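PDB 3I36: vascular protein tyrosine phosphatase 1 from Rattus norvegicus, which probably catalyses the hydrolysis of phosphotyrosine in proteins, releasing phosphate, through the receptor-type phosphatase's catalytic domain that makes up this chain. Local coordinates for residues Asn77-Tyr82 with His282-Val287; Lys135-Ile140 with Pro239-Cys244; Asp215-Leu220 with Tyr293-Gln298. All blocks are in the same frame, centred on the assembly; numbering follows the deposited sequence.

The contact centres lie about 8 Å (contact 2), 12 Å (contact 1) and 15 Å (contact 3) from the centre of the chain. All are largely buried, but contacts 1 and 3 also involve exposed residues. Contact 2 belongs to the central sheet and uses a backbone hydrogen bond as well as side-chain packing. Contact 1 joins two loops around a proline, a tyrosine and an arginine, and contact 3 packs the start of helix 218-231 on helix 290-305 through a phenylalanine. Contacts 1 and 3 meet where Val-287 touches Tyr-293 and Leu-296. Helix 218-231 of contact 3 precedes strand 240-243 of contact 2 in the chain.

Contact 1 of 3, residues Asn77-Tyr82 with His282-Val287; sequences NNVLPY and HRPLMV
Tyr-82 and Pro-284 make the aromatic part of this loop-to-loop contact. The proline CD lies over one face of the ring, 3.9 Å from the centroid of Tyr-82 and 24° off the ring normal, which meets the geometry of a CH-pi interaction offset toward the rim. Tyr-82 CG stands anti to its carbonyl carbon (chi1 -58°), and from there the ring reaches along the 282-284 backbone: CE2 is 3.4 Å from Pro-284 N, and OH is 3.5 Å from Pro-284 CB. On another flank the same proline packs against the main chain, with Pro-284 CD 3.1 Å from Leu-80 O.

The aliphatic part centres on the two branches of Val-79. Val-79 CG2 meets Leu-285 CD1 at 3.8 Å, whereas Val-79 CG1 is 4.4 Å from Pro-284 CG. Leu-285 is presented by a type II beta turn from Arg-283 to Met-286, in which it takes a positive phi.

Residues 77-82 continue from the KNRY sequence of the phosphotyrosine-recognition loop of classical protein tyrosine phosphatases and touch the signature loop through Val-79 on Val-248, while 282-287 lead into the Q loop; Val-248 and the Q-loop Gln-288 both probably bind substrate.

The remaining interactions surround a guanidinium group. Arg-283 is extended from CG to NE, which carries its head back to the first loop. Val-79 CG1 sits over one face, 4.0 Å from Arg-283 NH2, while Pro-81 CB approaches the edge, 4.1 Å from Arg-283 NH1. The polar grip comes from elsewhere: NE bonds Gly-247 O, NH2 bonds Ala-246 O, and NH1 bonds Asn-101 OD1. Asn-101 ND2 in turn bonds Val-79 O, tying that arginine to the backbone of the loop it packs against.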
loop_
_atom_site.group_PDB
_atom_site.type_symbol
_atom_site.label_atom_id
_atom_site.label_comp_id
_atom_site.label_asym_id
_atom_site.label_seq_id
_atom_site.Cartn_x
_atom_site.Cartn_y
_atom_site.Cartn_z
ATOM N N ASN A 77 15.396 -7.728 4.252
ATOM C CA ASN A 77 15.883 -7.593 5.619
ATOM C C ASN A 77 15.889 -6.151 6.110
ATOM O O ASN A 77 15.923 -5.894 7.313
ATOM C CB ASN A 77 17.287 -8.187 5.732
ATOM C CG ASN A 77 17.720 -8.366 7.169
ATOM O OD1 ASN A 77 16.892 -8.600 8.052
ATOM N ND2 ASN A 77 19.022 -8.249 7.417
ATOM N N ASN A 78 15.856 -5.208 5.179
ATOM C CA ASN A 78 15.865 -3.797 5.549
ATOM C C ASN A 78 14.504 -3.144 5.368
ATOM O O ASN A 78 14.374 -1.922 5.376
ATOM C CB ASN A 78 16.936 -3.032 4.772
ATOM C CG ASN A 78 16.652 -2.973 3.285
ATOM O OD1 ASN A 78 15.869 -3.767 2.751
ATOM N ND2 ASN A 78 17.295 -2.027 2.602
ATOM N N VAL A 79 13.482 -3.964 5.190
ATOM C CA VAL A 79 12.131 -3.445 5.224
ATOM C C VAL A 79 11.362 -4.169 6.301
ATOM O O VAL A 79 10.764 -5.224 6.075
ATOM C CB VAL A 79 11.432 -3.583 3.877
ATOM C CG1 VAL A 79 10.026 -3.026 3.976
ATOM C CG2 VAL A 79 12.240 -2.843 2.797
ATOM N N LEU A 80 11.430 -3.613 7.499
ATOM C CA LEU A 80 10.866 -4.270 8.661
ATOM C C LEU A 80 9.806 -3.382 9.258
ATOM O O LEU A 80 10.012 -2.185 9.408
ATOM C CB LEU A 80 11.942 -4.501 9.710
ATOM C CG LEU A 80 13.165 -5.234 9.179
ATOM C CD1 LEU A 80 14.149 -5.423 10.315
ATOM C CD2 LEU A 80 12.767 -6.579 8.575
ATOM N N PRO A 81 8.685 -3.986 9.643
ATOM C CA PRO A 81 7.589 -3.225 10.236
ATOM C C PRO A 81 7.999 -2.700 11.607
ATOM O O PRO A 81 8.582 -3.434 12.407
ATOM C CB PRO A 81 6.487 -4.273 10.385
ATOM C CG PRO A 81 7.252 -5.612 10.515
ATOM C CD PRO A 81 8.359 -5.415 9.492
ATOM N N TYR A 82 7.688 -1.440 11.884
ATOM C CA TYR A 82 7.869 -0.922 13.226
ATOM C C TYR A 82 6.850 -1.569 14.148
ATOM O O TYR A 82 5.700 -1.781 13.766
ATOM C CB TYR A 82 7.701 0.601 13.255
ATOM C CG TYR A 82 8.662 1.293 12.334
ATOM C CD1 TYR A 82 10.020 0.997 12.384
ATOM C CD2 TYR A 82 8.223 2.247 11.419
ATOM C CE1 TYR A 82 10.920 1.615 11.540
ATOM C CE2 TYR A 82 9.121 2.880 10.564
ATOM C CZ TYR A 82 10.466 2.559 10.632
ATOM O OH TYR A 82 11.370 3.174 9.811
ATOM N N HIS A 282 4.975 5.002 10.228
ATOM C CA HIS A 282 4.261 3.727 10.344
ATOM C C HIS A 282 4.971 2.552 9.698
ATOM O O HIS A 282 4.737 1.406 10.052
ATOM C CB HIS A 282 2.845 3.868 9.807
ATOM C CG HIS A 282 1.974 4.677 10.702
ATOM N ND1 HIS A 282 1.938 6.053 10.659
ATOM C CD2 HIS A 282 1.156 4.308 11.716
ATOM C CE1 HIS A 282 1.111 6.496 11.586
ATOM N NE2 HIS A 282 0.625 5.460 12.242
ATOM N N ARG A 283 5.838 2.835 8.743
ATOM C CA ARG A 283 6.538 1.766 8.059
ATOM C C ARG A 283 7.711 2.438 7.400
ATOM O O ARG A 283 7.593 3.569 6.948
ATOM C CB ARG A 283 5.630 1.154 7.000
ATOM C CG ARG A 283 6.182 -0.075 6.289
ATOM C CD ARG A 283 5.031 -0.781 5.563
ATOM N NE ARG A 283 5.480 -1.866 4.690
ATOM C CZ ARG A 283 5.808 -3.085 5.117
ATOM N NH1 ARG A 283 5.749 -3.380 6.412
ATOM N NH2 ARG A 283 6.188 -4.005 4.246
ATOM N N PRO A 284 8.854 1.758 7.363
ATOM C CA PRO A 284 10.029 2.358 6.748
ATOM C C PRO A 284 9.796 2.601 5.277
ATOM O O PRO A 284 8.985 1.916 4.636
ATOM C CB PRO A 284 11.095 1.257 6.899
ATOM C CG PRO A 284 10.315 0.001 7.106
ATOM C CD PRO A 284 9.165 0.447 7.953
ATOM N N LEU A 285 10.505 3.598 4.759
ATOM C CA LEU A 285 10.715 3.748 3.328
ATOM C C LEU A 285 9.468 4.081 2.523
ATOM O O LEU A 285 9.516 4.080 1.301
ATOM C CB LEU A 285 11.344 2.468 2.776
ATOM C CG LEU A 285 12.747 2.199 3.302
ATOM C CD1 LEU A 285 13.199 0.819 2.912
ATOM C CD2 LEU A 285 13.719 3.273 2.782
ATOM N N MET A 286 8.349 4.338 3.191
ATOM C CA MET A 286 7.118 4.621 2.462
ATOM C C MET A 286 7.387 5.762 1.501
ATOM O O MET A 286 7.861 6.819 1.921
ATOM C CB MET A 286 5.989 4.981 3.421
ATOM C CG MET A 286 5.731 3.909 4.474
ATOM S SD MET A 286 5.485 2.290 3.715
ATOM C CE MET A 286 4.001 2.610 2.801
ATOM N N VAL A 287 7.103 5.530 0.219
ATOM C CA VAL A 287 7.513 6.430 -0.855
ATOM C C VAL A 287 9.031 6.394 -0.864
ATOM O O VAL A 287 9.720 7.210 -0.248
ATOM C CB VAL A 287 6.958 7.871 -0.692
ATOM C CG1 VAL A 287 7.276 8.715 -1.941
ATOM C CG2 VAL A 287 5.453 7.818 -0.475
#

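Contact 2 of 3, residues Lys135-Ile140 with Pro239-Cys244; sequences KNVYAI and PILVHC
Ile-140 and Leu-241 pair in the parallel part of the central mixed sheet of the phosphatase fold, where strand 240-243 ends on the histidine that opens the HC-x5-R signature motif, whose Cys-244 is probably the phosphocysteine nucleophile. The pairing rests on Leu-241 N donating to Ala-139 O at 2.9 Å, with 162° at the hydrogen. Beside it, Ile-140 CA lies 3.2 Å from Leu-241 O in a CA-H...O contact.

The two side chains lie side by side, pointing the same way, with Ile-140 CG1 4.1 Å from Leu-241 CB. Val-137 comes across the base of the leucine, its CG1 3.7 Å from Leu-241 CB. CG2 of Ile-140 stands anti to the backbone N and meets the His-243 ring at its edge, 3.9 Å from CD2. That ring is fixed at both nitrogens: ND1 bonds Cys-244 O, which lies only 6° out of the ring plane, and NE2 bonds Tyr-157 OH.

Just ahead of the two strands, one water links the segments, accepting from Tyr-138 N (2.8 Å) and donating to Pro-239 O (2.6 Å). Pro-239 CD packs 2.9 Å from Lys-135 O, where a Schellman motif with Asn-136 as C-prime ends the preceding helix.

Strand 240-243 lies between strands 114-117 and 139-142. Helix 218-231 packs on Ala-139 and Ile-240, while Val-242 meets helix 249-267, which begins within the signature motif.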
loop_
_atom_site.group_PDB
_atom_site.type_symbol
_atom_site.label_atom_id
_atom_site.label_comp_id
_atom_site.label_asym_id
_atom_site.label_seq_id
_atom_site.Cartn_x
_atom_site.Cartn_y
_atom_site.Cartn_z
ATOM N N LYS A 135 -8.023 -9.240 9.813
ATOM C CA LYS A 135 -8.047 -7.788 9.841
ATOM C C LYS A 135 -9.142 -7.212 8.957
ATOM O O LYS A 135 -9.178 -6.015 8.722
ATOM C CB LYS A 135 -6.684 -7.210 9.484
ATOM C CG LYS A 135 -5.574 -7.716 10.382
ATOM C CD LYS A 135 -5.944 -7.591 11.872
ATOM C CE LYS A 135 -4.773 -8.036 12.758
ATOM N NZ LYS A 135 -5.146 -8.192 14.193
ATOM N N ASN A 136 -10.042 -8.070 8.491
ATOM C CA ASN A 136 -11.268 -7.590 7.878
ATOM C C ASN A 136 -10.992 -6.927 6.537
ATOM O O ASN A 136 -11.645 -5.956 6.172
ATOM C CB ASN A 136 -11.954 -6.593 8.818
ATOM C CG ASN A 136 -13.409 -6.394 8.487
ATOM O OD1 ASN A 136 -14.088 -7.338 8.109
ATOM N ND2 ASN A 136 -13.897 -5.157 8.622
ATOM N N VAL A 137 -10.020 -7.456 5.806
ATOM C CA VAL A 137 -9.653 -6.894 4.517
ATOM C C VAL A 137 -10.628 -7.347 3.444
ATOM O O VAL A 137 -10.834 -8.536 3.267
ATOM C CB VAL A 137 -8.219 -7.315 4.145
ATOM C CG1 VAL A 137 -7.874 -6.870 2.739
ATOM C CG2 VAL A 137 -7.251 -6.685 5.137
ATOM N N TYR A 138 -11.229 -6.390 2.744
ATOM C CA TYR A 138 -12.138 -6.685 1.641
ATOM C C TYR A 138 -11.490 -6.273 0.323
ATOM O O TYR A 138 -11.921 -6.670 -0.748
ATOM C CB TYR A 138 -13.425 -5.897 1.792
ATOM C CG TYR A 138 -14.439 -6.539 2.701
ATOM C CD1 TYR A 138 -14.196 -6.676 4.053
ATOM C CD2 TYR A 138 -15.642 -6.989 2.203
ATOM C CE1 TYR A 138 -15.146 -7.262 4.895
ATOM C CE2 TYR A 138 -16.588 -7.571 3.021
ATOM C CZ TYR A 138 -16.339 -7.701 4.362
ATOM O OH TYR A 138 -17.294 -8.278 5.167
ATOM N N ALA A 139 -10.458 -5.441 0.414
ATOM C CA ALA A 139 -9.794 -4.948 -0.784
ATOM C C ALA A 139 -8.291 -5.108 -0.667
ATOM O O ALA A 139 -7.688 -4.727 0.331
ATOM C CB ALA A 139 -10.146 -3.479 -1.041
ATOM N N ILE A 140 -7.692 -5.658 -1.709
ATOM C CA ILE A 140 -6.246 -5.727 -1.768
ATOM C C ILE A 140 -5.846 -4.907 -2.960
ATOM O O ILE A 140 -6.428 -5.038 -4.030
ATOM C CB ILE A 140 -5.747 -7.161 -1.979
ATOM C CG1 ILE A 140 -5.933 -7.976 -0.691
ATOM C CG2 ILE A 140 -4.279 -7.157 -2.412
ATOM C CD1 ILE A 140 -5.579 -9.460 -0.866
ATOM N N PRO A 239 -9.519 -2.292 6.529
ATOM C CA PRO A 239 -8.293 -1.691 6.007
ATOM C C PRO A 239 -8.108 -2.136 4.577
ATOM O O PRO A 239 -8.407 -3.295 4.245
ATOM C CB PRO A 239 -7.186 -2.326 6.871
ATOM C CG PRO A 239 -7.864 -2.989 7.988
ATOM C CD PRO A 239 -9.253 -3.322 7.540
ATOM N N ILE A 240 -7.629 -1.235 3.735
ATOM C CA ILE A 240 -7.257 -1.637 2.391
ATOM C C ILE A 240 -5.854 -2.199 2.509
ATOM O O ILE A 240 -4.947 -1.536 3.019
ATOM C CB ILE A 240 -7.244 -0.453 1.410
ATOM C CG1 ILE A 240 -8.632 0.210 1.377
ATOM C CG2 ILE A 240 -6.820 -0.913 0.006
ATOM C CD1 ILE A 240 -8.595 1.572 0.759
ATOM N N LEU A 241 -5.678 -3.424 2.046
ATOM C CA LEU A 241 -4.367 -4.043 2.126
ATOM C C LEU A 241 -3.660 -3.654 0.843
ATOM O O LEU A 241 -4.133 -3.942 -0.253
ATOM C CB LEU A 241 -4.500 -5.553 2.246
ATOM C CG LEU A 241 -3.226 -6.372 2.450
ATOM C CD1 LEU A 241 -3.637 -7.804 2.702
ATOM C CD2 LEU A 241 -2.301 -6.320 1.242
ATOM N N VAL A 242 -2.545 -2.957 0.983
ATOM C CA VAL A 242 -1.820 -2.482 -0.183
ATOM C C VAL A 242 -0.446 -3.086 -0.130
ATOM O O VAL A 242 0.174 -3.114 0.919
ATOM C CB VAL A 242 -1.693 -0.964 -0.193
ATOM C CG1 VAL A 242 -1.012 -0.492 -1.503
ATOM C CG2 VAL A 242 -3.061 -0.338 -0.064
ATOM N N HIS A 243 0.017 -3.620 -1.253
ATOM C CA HIS A 243 1.362 -4.173 -1.273
ATOM C C HIS A 243 1.928 -4.061 -2.663
ATOM O O HIS A 243 1.190 -3.979 -3.647
ATOM C CB HIS A 243 1.370 -5.633 -0.832
ATOM C CG HIS A 243 0.825 -6.567 -1.865
ATOM N ND1 HIS A 243 1.615 -7.135 -2.838
ATOM C CD2 HIS A 243 -0.433 -7.014 -2.087
ATOM C CE1 HIS A 243 0.872 -7.911 -3.611
ATOM N NE2 HIS A 243 -0.377 -7.850 -3.183
ATOM N N CYS A 244 3.250 -4.030 -2.734
ATOM C CA CYS A 244 3.948 -4.200 -3.989
ATOM C C CYS A 244 4.927 -5.309 -3.662
ATOM O O CYS A 244 4.512 -6.389 -3.243
ATOM C CB CYS A 244 4.655 -2.904 -4.400
ATOM S SG CYS A 244 5.351 -1.968 -2.992
HETATM O O HOH W 1 -10.521 -3.683 2.827
#

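Contact 3 of 3, residues Asp215-Leu220 with Tyr293-Gln298; sequences DTTDLL and YVFLNQ
Phe-295, on helix 290-305, is the first residue of 293-298 to meet 215-220, the stretch that leads from the WPD loop of the tyrosine phosphatase fold into helix 218-231. Its CG is anti to the backbone N (chi1 -180°), which sends the ring out from its helix to the start of the other one. There the ring has three partners. Thr-216 O lies at its edge, in plane, 3.7 Å from Phe-295 CE1. The methyl of Thr-217 approaches obliquely, with CG2 also 3.7 Å from Phe-295 CE1. Also at the edge, Leu-220 CD2 is 3.6 Å from Phe-295 CE2. With an alanine here, Leu-220 CD2 and Thr-217 CG2 would probably lose their shared aromatic partner, leaving a gap between helix 290-305 and the segment that leads into helix 218-231. The same ring also touches Val-213 and Pro-214, and Thr-253 of helix 249-267.

Leu-296, the next residue, packs instead on Ala-256 and Ile-257 of helix 249-267, and Leu-220 touches Ile-257 too.

A turn beyond Phe-295, Gln-298 brings its aliphatic part to the same threonine methyl, Gln-298 CG lying 3.7 Å from Thr-217 CG2. The glutamine chain bends at chi2 (64°), and its amide goes to Asp-302, whose carboxylate bonds both residues: OD1 pairs with Gln-298 NE2 and OD2 with Thr-217 OG1.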
loop_
_atom_site.group_PDB
_atom_site.type_symbol
_atom_site.label_atom_id
_atom_site.label_comp_id
_atom_site.label_asym_id
_atom_site.label_seq_id
_atom_site.Cartn_x
_atom_site.Cartn_y
_atom_site.Cartn_z
ATOM N N ASP A 215 4.718 6.971 -16.453
ATOM C CA ASP A 215 4.933 8.167 -17.267
ATOM C C ASP A 215 3.866 9.229 -17.033
ATOM O O ASP A 215 4.132 10.426 -17.141
ATOM C CB ASP A 215 4.961 7.796 -18.750
ATOM C CG ASP A 215 6.148 6.936 -19.109
ATOM O OD1 ASP A 215 7.207 7.076 -18.454
ATOM O OD2 ASP A 215 6.020 6.124 -20.049
ATOM N N THR A 216 2.656 8.784 -16.717
ATOM C CA THR A 216 1.549 9.689 -16.450
ATOM C C THR A 216 0.908 9.273 -15.148
ATOM O O THR A 216 1.166 8.180 -14.646
ATOM C CB THR A 216 0.475 9.650 -17.556
ATOM O OG1 THR A 216 -0.106 8.345 -17.616
ATOM C CG2 THR A 216 1.076 10.012 -18.907
ATOM N N THR A 217 0.067 10.144 -14.605
ATOM C CA THR A 217 -0.518 9.891 -13.298
ATOM C C THR A 217 -1.962 9.436 -13.429
ATOM O O THR A 217 -2.524 8.893 -12.492
ATOM C CB THR A 217 -0.494 11.153 -12.432
ATOM O OG1 THR A 217 -1.259 12.171 -13.079
ATOM C CG2 THR A 217 0.939 11.650 -12.238
ATOM N N ASP A 218 -2.568 9.660 -14.590
ATOM C CA ASP A 218 -4.002 9.439 -14.718
ATOM C C ASP A 218 -4.406 7.989 -14.466
ATOM O O ASP A 218 -5.422 7.734 -13.827
ATOM C CB ASP A 218 -4.539 9.940 -16.070
ATOM C CG ASP A 218 -3.710 9.470 -17.242
ATOM O OD1 ASP A 218 -2.825 8.610 -17.054
ATOM O OD2 ASP A 218 -3.949 9.965 -18.365
ATOM N N LEU A 219 -3.610 7.043 -14.948
ATOM C CA LEU A 219 -3.990 5.646 -14.826
ATOM C C LEU A 219 -3.972 5.212 -13.370
ATOM O O LEU A 219 -4.907 4.562 -12.897
ATOM C CB LEU A 219 -3.085 4.747 -15.660
ATOM C CG LEU A 219 -3.368 4.906 -17.157
ATOM C CD1 LEU A 219 -2.297 4.227 -17.991
ATOM C CD2 LEU A 219 -4.746 4.341 -17.467
ATOM N N LEU A 220 -2.911 5.565 -12.652
ATOM C CA LEU A 220 -2.850 5.191 -11.258
ATOM C C LEU A 220 -3.956 5.895 -10.483
ATOM O O LEU A 220 -4.547 5.323 -9.565
ATOM C CB LEU A 220 -1.488 5.517 -10.665
ATOM C CG LEU A 220 -1.242 4.996 -9.252
ATOM C CD1 LEU A 220 -1.320 3.474 -9.218
ATOM C CD2 LEU A 220 0.109 5.460 -8.785
ATOM N N TYR A 293 8.311 10.393 -4.875
ATOM C CA TYR A 293 7.869 11.570 -4.145
ATOM C C TYR A 293 7.493 12.689 -5.111
ATOM O O TYR A 293 6.507 13.390 -4.907
ATOM C CB TYR A 293 8.964 12.044 -3.205
ATOM C CG TYR A 293 8.538 13.156 -2.280
ATOM C CD1 TYR A 293 7.839 12.880 -1.120
ATOM C CD2 TYR A 293 8.826 14.481 -2.574
ATOM C CE1 TYR A 293 7.447 13.879 -0.267
ATOM C CE2 TYR A 293 8.446 15.496 -1.716
ATOM C CZ TYR A 293 7.748 15.183 -0.565
ATOM O OH TYR A 293 7.355 16.170 0.305
ATOM N N VAL A 294 8.296 12.866 -6.149
ATOM C CA VAL A 294 7.969 13.860 -7.157
ATOM C C VAL A 294 6.709 13.440 -7.892
ATOM O O VAL A 294 5.844 14.259 -8.171
ATOM C CB VAL A 294 9.121 14.068 -8.149
ATOM C CG1 VAL A 294 8.683 15.004 -9.280
ATOM C CG2 VAL A 294 10.333 14.627 -7.416
ATOM N N PHE A 295 6.615 12.149 -8.197
ATOM C CA PHE A 295 5.425 11.591 -8.837
ATOM C C PHE A 295 4.171 11.938 -8.052
ATOM O O PHE A 295 3.127 12.234 -8.640
ATOM C CB PHE A 295 5.576 10.077 -8.991
ATOM C CG PHE A 295 4.405 9.400 -9.652
ATOM C CD1 PHE A 295 4.263 9.412 -11.036
ATOM C CD2 PHE A 295 3.467 8.726 -8.893
ATOM C CE1 PHE A 295 3.198 8.767 -11.642
ATOM C CE2 PHE A 295 2.401 8.090 -9.484
ATOM C CZ PHE A 295 2.259 8.108 -10.862
ATOM N N LEU A 296 4.260 11.914 -6.720
ATOM C CA LEU A 296 3.103 12.268 -5.892
ATOM C C LEU A 296 2.729 13.691 -6.143
ATOM O O LEU A 296 1.560 14.048 -6.280
ATOM C CB LEU A 296 3.446 12.180 -4.414
ATOM C CG LEU A 296 3.405 10.807 -3.813
ATOM C CD1 LEU A 296 3.709 10.938 -2.334
ATOM C CD2 LEU A 296 2.017 10.237 -4.066
ATOM N N ASN A 297 3.748 14.529 -6.176
ATOM C CA ASN A 297 3.494 15.922 -6.418
ATOM C C ASN A 297 2.932 16.091 -7.813
ATOM O O ASN A 297 2.046 16.909 -8.029
ATOM C CB ASN A 297 4.764 16.711 -6.188
ATOM C CG ASN A 297 5.059 16.857 -4.725
ATOM O OD1 ASN A 297 5.752 16.027 -4.121
ATOM N ND2 ASN A 297 4.495 17.892 -4.127
ATOM N N GLN A 298 3.434 15.301 -8.757
ATOM C CA GLN A 298 2.871 15.336 -10.107
ATOM C C GLN A 298 1.392 14.951 -10.077
ATOM O O GLN A 298 0.551 15.553 -10.760
ATOM C CB GLN A 298 3.629 14.393 -11.040
ATOM C CG GLN A 298 3.223 14.567 -12.507
ATOM C CD GLN A 298 3.591 15.940 -13.023
ATOM O OE1 GLN A 298 4.762 16.322 -12.987
ATOM N NE2 GLN A 298 2.597 16.693 -13.505
#